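Local coordinates for protein methyl-coenzyme M reductase I beta subunit (Methanosarcina barkeri, PDB 1E6Y) that forms the beta subunit of methyl-coenzyme M reductase, which cleaves methyl-coenzyme M with coenzyme B to release methane in the last step of methanogenesis, at residues E[1-9]-E[16-24]; E[75-86]-E[99-110]. All blocks are in the same frame, centred on the assembly; numbering follows the deposited sequence.

Contact 1. Residues E[1-9]-E[16-24]; sequences SDTVDIYDD and SNVDIMSLA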
# COMPACT_ATOMS: atom_id res chain seq x y z
N SER E 1 -16.96 34.61 24.67
CA SER E 1 -15.81 33.89 25.30
C SER E 1 -16.29 32.92 26.36
O SER E 1 -17.40 33.05 26.88
CB SER E 1 -14.85 34.88 25.93
OG SER E 1 -15.47 35.64 26.96
N ASP E 2 -15.45 31.94 26.68
CA ASP E 2 -15.80 30.91 27.66
C ASP E 2 -14.66 30.66 28.63
O ASP E 2 -13.50 30.53 28.23
CB ASP E 2 -16.17 29.60 26.96
CG ASP E 2 -17.29 29.77 25.96
OD1 ASP E 2 -18.47 29.59 26.35
OD2 ASP E 2 -17.00 30.08 24.79
N THR E 3 -15.00 30.56 29.91
CA THR E 3 -14.04 30.20 30.94
C THR E 3 -14.52 28.98 31.72
O THR E 3 -15.72 28.71 31.79
CB THR E 3 -13.81 31.35 31.93
OG1 THR E 3 -15.06 31.75 32.49
CG2 THR E 3 -13.16 32.53 31.23
N VAL E 4 -13.57 28.25 32.28
CA VAL E 4 -13.87 27.11 33.14
C VAL E 4 -12.92 27.15 34.33
O VAL E 4 -11.91 27.85 34.31
CB VAL E 4 -13.65 25.77 32.39
CG1 VAL E 4 -14.63 25.65 31.23
CG2 VAL E 4 -12.21 25.68 31.88
N ASP E 5 -13.27 26.42 35.39
CA ASP E 5 -12.33 26.15 36.47
C ASP E 5 -11.76 24.76 36.26
O ASP E 5 -12.50 23.82 35.99
CB ASP E 5 -13.04 26.21 37.83
CG ASP E 5 -13.62 27.59 38.14
OD1 ASP E 5 -13.22 28.59 37.50
OD2 ASP E 5 -14.46 27.67 39.05
N ILE E 6 -10.44 24.63 36.32
CA ILE E 6 -9.79 23.34 36.13
C ILE E 6 -9.59 22.63 37.46
O ILE E 6 -9.05 23.20 38.41
CB ILE E 6 -8.41 23.49 35.42
CG1 ILE E 6 -8.60 24.13 34.04
CG2 ILE E 6 -7.72 22.14 35.31
CD1 ILE E 6 -9.49 23.34 33.10
N TYR E 7 -10.10 21.40 37.55
CA TYR E 7 -9.94 20.55 38.73
C TYR E 7 -9.09 19.34 38.37
O TYR E 7 -9.19 18.82 37.26
CB TYR E 7 -11.30 20.08 39.23
CG TYR E 7 -12.12 21.14 39.93
CD1 TYR E 7 -12.71 22.18 39.22
CD2 TYR E 7 -12.34 21.08 41.31
CE1 TYR E 7 -13.50 23.13 39.85
CE2 TYR E 7 -13.13 22.03 41.95
CZ TYR E 7 -13.70 23.05 41.22
OH TYR E 7 -14.45 24.01 41.85
N ASP E 8 -8.29 18.85 39.32
CA ASP E 8 -7.46 17.68 39.06
C ASP E 8 -8.24 16.36 39.15
O ASP E 8 -9.45 16.35 39.35
CB ASP E 8 -6.22 17.64 39.98
CG ASP E 8 -6.55 17.47 41.47
OD1 ASP E 8 -5.64 17.69 42.29
OD2 ASP E 8 -7.68 17.09 41.83
N ASP E 9 -7.51 15.26 39.02
CA ASP E 9 -8.10 13.93 39.01
C ASP E 9 -8.76 13.53 40.34
O ASP E 9 -9.56 12.59 40.37
CB ASP E 9 -7.04 12.89 38.63
CG ASP E 9 -5.87 12.87 39.59
OD1 ASP E 9 -5.52 11.78 40.09
OD2 ASP E 9 -5.27 13.95 39.83
N SER E 16 -8.79 28.75 38.56
CA SER E 16 -10.11 29.28 38.25
C SER E 16 -10.06 30.19 37.03
O SER E 16 -9.00 30.71 36.67
CB SER E 16 -10.67 30.05 39.44
OG SER E 16 -10.79 29.21 40.57
N ASN E 17 -11.22 30.40 36.41
CA ASN E 17 -11.38 31.38 35.35
C ASN E 17 -10.37 31.20 34.22
O ASN E 17 -9.70 32.15 33.81
CB ASN E 17 -11.30 32.80 35.93
CG ASN E 17 -12.34 33.05 36.99
OD1 ASN E 17 -13.53 32.88 36.75
ND2 ASN E 17 -11.90 33.38 38.20
N VAL E 18 -10.22 29.96 33.78
CA VAL E 18 -9.37 29.63 32.64
C VAL E 18 -10.15 29.75 31.34
O VAL E 18 -11.17 29.07 31.15
CB VAL E 18 -8.81 28.19 32.77
CG1 VAL E 18 -7.91 27.86 31.59
CG2 VAL E 18 -8.04 28.04 34.08
N ASP E 19 -9.71 30.65 30.47
CA ASP E 19 -10.31 30.81 29.15
C ASP E 19 -9.99 29.56 28.34
O ASP E 19 -8.83 29.14 28.26
CB ASP E 19 -9.73 32.04 28.46
CG ASP E 19 -10.54 32.48 27.26
OD1 ASP E 19 -10.66 31.70 26.29
OD2 ASP E 19 -11.04 33.62 27.26
N ILE E 20 -11.01 28.97 27.72
CA ILE E 20 -10.81 27.72 26.98
C ILE E 20 -9.88 27.89 25.78
O ILE E 20 -9.22 26.94 25.36
CB ILE E 20 -12.16 27.11 26.52
CG1 ILE E 20 -12.86 28.03 25.52
CG2 ILE E 20 -13.05 26.83 27.72
CD1 ILE E 20 -14.03 27.38 24.83
N MET E 21 -9.75 29.12 25.29
CA MET E 21 -8.82 29.42 24.20
C MET E 21 -7.37 29.22 24.61
O MET E 21 -6.52 28.92 23.78
CB MET E 21 -9.02 30.86 23.71
CG MET E 21 -10.33 31.08 22.98
SD MET E 21 -10.43 30.14 21.45
CE MET E 21 -12.18 29.81 21.39
N SER E 22 -7.09 29.41 25.90
CA SER E 22 -5.74 29.22 26.42
C SER E 22 -5.38 27.74 26.51
O SER E 22 -4.23 27.39 26.75
CB SER E 22 -5.61 29.88 27.80
OG SER E 22 -6.30 29.13 28.78
N LEU E 23 -6.39 26.89 26.35
CA LEU E 23 -6.20 25.44 26.40
C LEU E 23 -5.92 24.84 25.02
O LEU E 23 -5.65 23.65 24.90
CB LEU E 23 -7.45 24.77 26.99
CG LEU E 23 -7.83 25.19 28.42
CD1 LEU E 23 -9.12 24.49 28.83
CD2 LEU E 23 -6.70 24.86 29.38
N ALA E 24 -6.01 25.67 23.98
CA ALA E 24 -5.73 25.22 22.61
C ALA E 24 -4.30 24.71 22.50
O ALA E 24 -3.37 25.34 23.00
CB ALA E 24 -5.96 26.35 21.63
O HOH W 1 -13.03 32.13 25.09
O HOH W 2 -14.77 33.56 34.57
O HOH W 3 -14.68 30.84 38.43
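V4 and I6 of strand 3-7 meet V18 of the partner strand and I20 and L23 of the 3-10 segment that follows it, their branches forming the apolar heart of the contact. V4 CG1 points at I20 CG2, 4.0 Å away, the two side chains crossing at about a right angle. I6 meets V18 in the same manner, its CG1 against V18 CG2, which the valine's chi1 of -180° sets anti to the carbonyl carbon. Helix 228-241 lies against this side through V4, I20 and L23. Beside V4, I20 CD1 comes within 3.7 Å of D2 CB, while the D2 carboxylate turns to a salt bridge with R231.

The backbones pair as an antiparallel beta hairpin. V4 and V18 form the hydrogen-bonded pair, V4 N to V18 O and V18 N to V4 O both at 2.8 Å. N17 and V18 together face V4, a G1 beta bulge. Past T3 and D19, the I20 N to D2 O bond (3.0 Å) carries the pairing into segment 20-23, whose start is held by an Asx turn from M21 N to D19 OD1.

At the polar edge D5 OD1 accepts N17 N at 2.9 Å, nearly straight (166°). Two waters extend this edge, one donating to both D5 OD1 and N17 OD1, another joining N17 OD1 to T3 OG1; a third, at the far end, links D2 N to D19 OD1.

Contact 2. Residues E[75-86]-E[99-110]; sequences VGNADAIAENVK and VIKVKGGKSLLI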
# COMPACT_ATOMS: atom_id res chain seq x y z
N VAL E 75 23.78 -4.31 28.94
CA VAL E 75 23.15 -3.91 30.19
C VAL E 75 24.19 -3.58 31.27
O VAL E 75 24.04 -2.59 32.00
CB VAL E 75 22.20 -5.02 30.70
CG1 VAL E 75 21.65 -4.67 32.08
CG2 VAL E 75 21.05 -5.21 29.71
N GLY E 76 25.27 -4.35 31.33
CA GLY E 76 26.31 -4.12 32.31
C GLY E 76 27.11 -2.85 32.06
O GLY E 76 27.83 -2.38 32.94
N ASN E 77 26.98 -2.30 30.86
CA ASN E 77 27.67 -1.07 30.49
C ASN E 77 26.67 0.05 30.21
O ASN E 77 27.00 1.03 29.54
CB ASN E 77 28.54 -1.31 29.25
CG ASN E 77 29.78 -2.13 29.56
OD1 ASN E 77 30.77 -1.62 30.06
ND2 ASN E 77 29.71 -3.43 29.29
N ALA E 78 25.48 -0.07 30.79
CA ALA E 78 24.36 0.83 30.49
C ALA E 78 24.66 2.31 30.74
O ALA E 78 24.24 3.17 29.98
CB ALA E 78 23.13 0.41 31.28
N ASP E 79 25.39 2.59 31.83
CA ASP E 79 25.73 3.96 32.18
C ASP E 79 26.69 4.59 31.18
O ASP E 79 26.50 5.74 30.76
CB ASP E 79 26.33 4.02 33.58
CG ASP E 79 25.27 3.93 34.66
OD1 ASP E 79 24.31 4.73 34.63
OD2 ASP E 79 25.39 3.04 35.53
N ALA E 80 27.72 3.85 30.80
CA ALA E 80 28.69 4.32 29.81
C ALA E 80 28.02 4.48 28.44
O ALA E 80 28.27 5.45 27.73
CB ALA E 80 29.85 3.34 29.71
N ILE E 81 27.10 3.57 28.13
CA ILE E 81 26.34 3.64 26.89
C ILE E 81 25.43 4.88 26.88
O ILE E 81 25.48 5.66 25.93
CB ILE E 81 25.51 2.35 26.68
CG1 ILE E 81 26.45 1.20 26.34
CG2 ILE E 81 24.48 2.55 25.56
CD1 ILE E 81 25.77 -0.15 26.21
N ALA E 82 24.74 5.12 27.99
CA ALA E 82 23.90 6.31 28.13
C ALA E 82 24.70 7.60 27.94
O ALA E 82 24.24 8.52 27.26
CB ALA E 82 23.22 6.31 29.50
N GLU E 83 25.90 7.64 28.50
CA GLU E 83 26.78 8.81 28.39
C GLU E 83 27.13 9.09 26.94
O GLU E 83 27.05 10.24 26.48
CB GLU E 83 28.08 8.58 29.16
CG GLU E 83 27.96 8.54 30.67
CD GLU E 83 29.27 8.13 31.34
OE1 GLU E 83 30.33 8.69 30.96
OE2 GLU E 83 29.23 7.24 32.22
N ASN E 84 27.58 8.06 26.24
CA ASN E 84 28.05 8.20 24.87
C ASN E 84 26.90 8.47 23.92
O ASN E 84 27.04 9.24 22.97
CB ASN E 84 28.82 6.95 24.44
CG ASN E 84 29.67 7.19 23.22
OD1 ASN E 84 30.69 7.88 23.29
ND2 ASN E 84 29.24 6.67 22.08
N VAL E 85 25.75 7.85 24.19
CA VAL E 85 24.54 8.10 23.41
C VAL E 85 24.12 9.57 23.52
O VAL E 85 23.84 10.21 22.51
CB VAL E 85 23.38 7.17 23.87
CG1 VAL E 85 22.04 7.66 23.34
CG2 VAL E 85 23.65 5.75 23.38
N LYS E 86 24.21 10.13 24.72
CA LYS E 86 23.90 11.55 24.92
C LYS E 86 24.83 12.45 24.11
O LYS E 86 24.39 13.45 23.53
CB LYS E 86 23.96 11.93 26.40
CG LYS E 86 23.72 13.41 26.64
CD LYS E 86 23.41 13.74 28.09
CE LYS E 86 23.03 15.21 28.23
NZ LYS E 86 22.65 15.58 29.62
N VAL E 99 19.31 11.75 28.25
CA VAL E 99 19.40 10.30 28.12
C VAL E 99 19.51 9.67 29.51
O VAL E 99 20.49 9.88 30.23
CB VAL E 99 20.62 9.89 27.26
CG1 VAL E 99 20.65 8.37 27.09
CG2 VAL E 99 20.56 10.57 25.91
N ILE E 100 18.48 8.91 29.87
CA ILE E 100 18.36 8.35 31.21
C ILE E 100 18.34 6.83 31.17
O ILE E 100 17.66 6.23 30.33
CB ILE E 100 17.06 8.84 31.90
CG1 ILE E 100 17.07 10.37 32.01
CG2 ILE E 100 16.93 8.23 33.29
CD1 ILE E 100 15.76 10.95 32.51
N LYS E 101 19.11 6.21 32.06
CA LYS E 101 19.07 4.77 32.27
C LYS E 101 17.86 4.41 33.14
O LYS E 101 17.63 5.01 34.19
CB LYS E 101 20.36 4.32 32.96
CG LYS E 101 20.46 2.82 33.17
CD LYS E 101 21.65 2.46 34.04
CE LYS E 101 21.44 2.88 35.48
NZ LYS E 101 22.54 2.39 36.35
N VAL E 102 17.06 3.46 32.66
CA VAL E 102 15.86 3.01 33.38
C VAL E 102 15.87 1.49 33.54
O VAL E 102 16.53 0.78 32.78
CB VAL E 102 14.54 3.52 32.68
CG1 VAL E 102 14.87 4.20 31.35
CG2 VAL E 102 13.55 2.39 32.46
N LYS E 103 15.22 1.01 34.61
CA LYS E 103 15.09 -0.43 34.89
C LYS E 103 16.43 -1.11 35.14
O LYS E 103 16.70 -2.20 34.61
CB LYS E 103 14.36 -1.15 33.75
CG LYS E 103 12.85 -0.99 33.75
CD LYS E 103 12.22 -1.84 32.65
CE LYS E 103 12.84 -1.56 31.29
NZ LYS E 103 12.06 -2.15 30.17
N GLY E 104 17.28 -0.48 35.94
CA GLY E 104 18.59 -1.04 36.25
C GLY E 104 19.44 -1.30 35.02
O GLY E 104 20.23 -2.24 34.99
N GLY E 105 19.21 -0.51 33.97
CA GLY E 105 20.05 -0.60 32.79
C GLY E 105 19.49 -1.47 31.68
O GLY E 105 20.17 -1.71 30.68
N LYS E 106 18.25 -1.91 31.83
CA LYS E 106 17.60 -2.73 30.81
C LYS E 106 17.06 -1.91 29.65
O LYS E 106 16.86 -2.43 28.55
CB LYS E 106 16.49 -3.57 31.43
CG LYS E 106 16.99 -4.78 32.19
CD LYS E 106 15.84 -5.55 32.82
CE LYS E 106 16.31 -6.90 33.34
NZ LYS E 106 16.77 -7.79 32.23
N SER E 107 16.88 -0.61 29.87
CA SER E 107 16.41 0.28 28.81
C SER E 107 16.86 1.73 29.02
O SER E 107 17.33 2.09 30.09
CB SER E 107 14.88 0.23 28.72
OG SER E 107 14.27 0.75 29.89
N LEU E 108 16.76 2.52 27.95
CA LEU E 108 17.11 3.94 28.00
C LEU E 108 15.93 4.80 27.56
O LEU E 108 15.18 4.42 26.66
CB LEU E 108 18.30 4.25 27.08
CG LEU E 108 19.66 3.61 27.33
CD1 LEU E 108 20.61 4.01 26.22
CD2 LEU E 108 20.20 4.04 28.69
N LEU E 109 15.79 5.97 28.18
CA LEU E 109 15.02 7.06 27.61
C LEU E 109 15.99 7.95 26.83
O LEU E 109 16.99 8.41 27.37
CB LEU E 109 14.35 7.89 28.72
CG LEU E 109 13.68 9.21 28.33
CD1 LEU E 109 12.48 8.96 27.42
CD2 LEU E 109 13.26 9.96 29.58
N ILE E 110 15.73 8.12 25.54
CA ILE E 110 16.52 9.03 24.72
C ILE E 110 15.64 10.17 24.25
O ILE E 110 14.75 9.98 23.42
CB ILE E 110 17.13 8.32 23.49
CG1 ILE E 110 17.96 7.12 23.93
CG2 ILE E 110 18.01 9.31 22.71
CD1 ILE E 110 18.58 6.36 22.78
O HOH W 4 20.73 13.37 30.34
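V85 of helix 78-86 points at the strand pair, where V99 and I110 receive it, and apolar contacts line the middle of the interface. V85 CG1 sits 3.7 Å from I110 CD1 and 4.1 Å from V99 CG1, crossing both side chains at about a right angle. A82 CB touches V99 as well and lies 3.9 Å from L108 CD2, and V99 CG2 rests against K86 CB.

At the turn the two backbones come nearest each other. A78 CB lies 3.6 Å from G105 CA, where a side chain on the glycine would collide with the methyl group. V75 CG1 meets G105 O nearby.

One salt bridge joins the segments. K101, bent at chi3 (71°), lays its CD over A78 CB and brings NZ to D79 OD2 at 3.0 Å, on the syn side and 27° out of the carboxylate plane; the bond to OD1 is weak. With an alanine in place of K101, the D79 carboxylate would probably lose its charged mate and the A78 methyl the covering of the lysine chain.

Water bridges K86 NZ and V99 N.

The helix runs nearly antiparallel to strand 99-102 (161°) beside helix 125-141, the helix-on-sheet packing of a ferredoxin-like fold.

Overall arrangement
Contact 1 is complete before the chain reaches contact 2, so the two come in series, and their centres lie 39 Å apart with about 22 Å between nearest atoms. Both belong to the N-terminal part of the subunit, yet their strands pair separately. The first is a two-stranded hairpin at the N-terminus, packed against helices 228-241 and 425-429, so it brings the chain's start against a helix from the middle of the sequence and one close to the C-terminus. Helix 29-40 and strand 41-45 then lead on; that strand pairs with 107-111, in the four-stranded sheet that contact 2 covers with helix 78-89. Both contacts lie away from the coenzyme-binding sites.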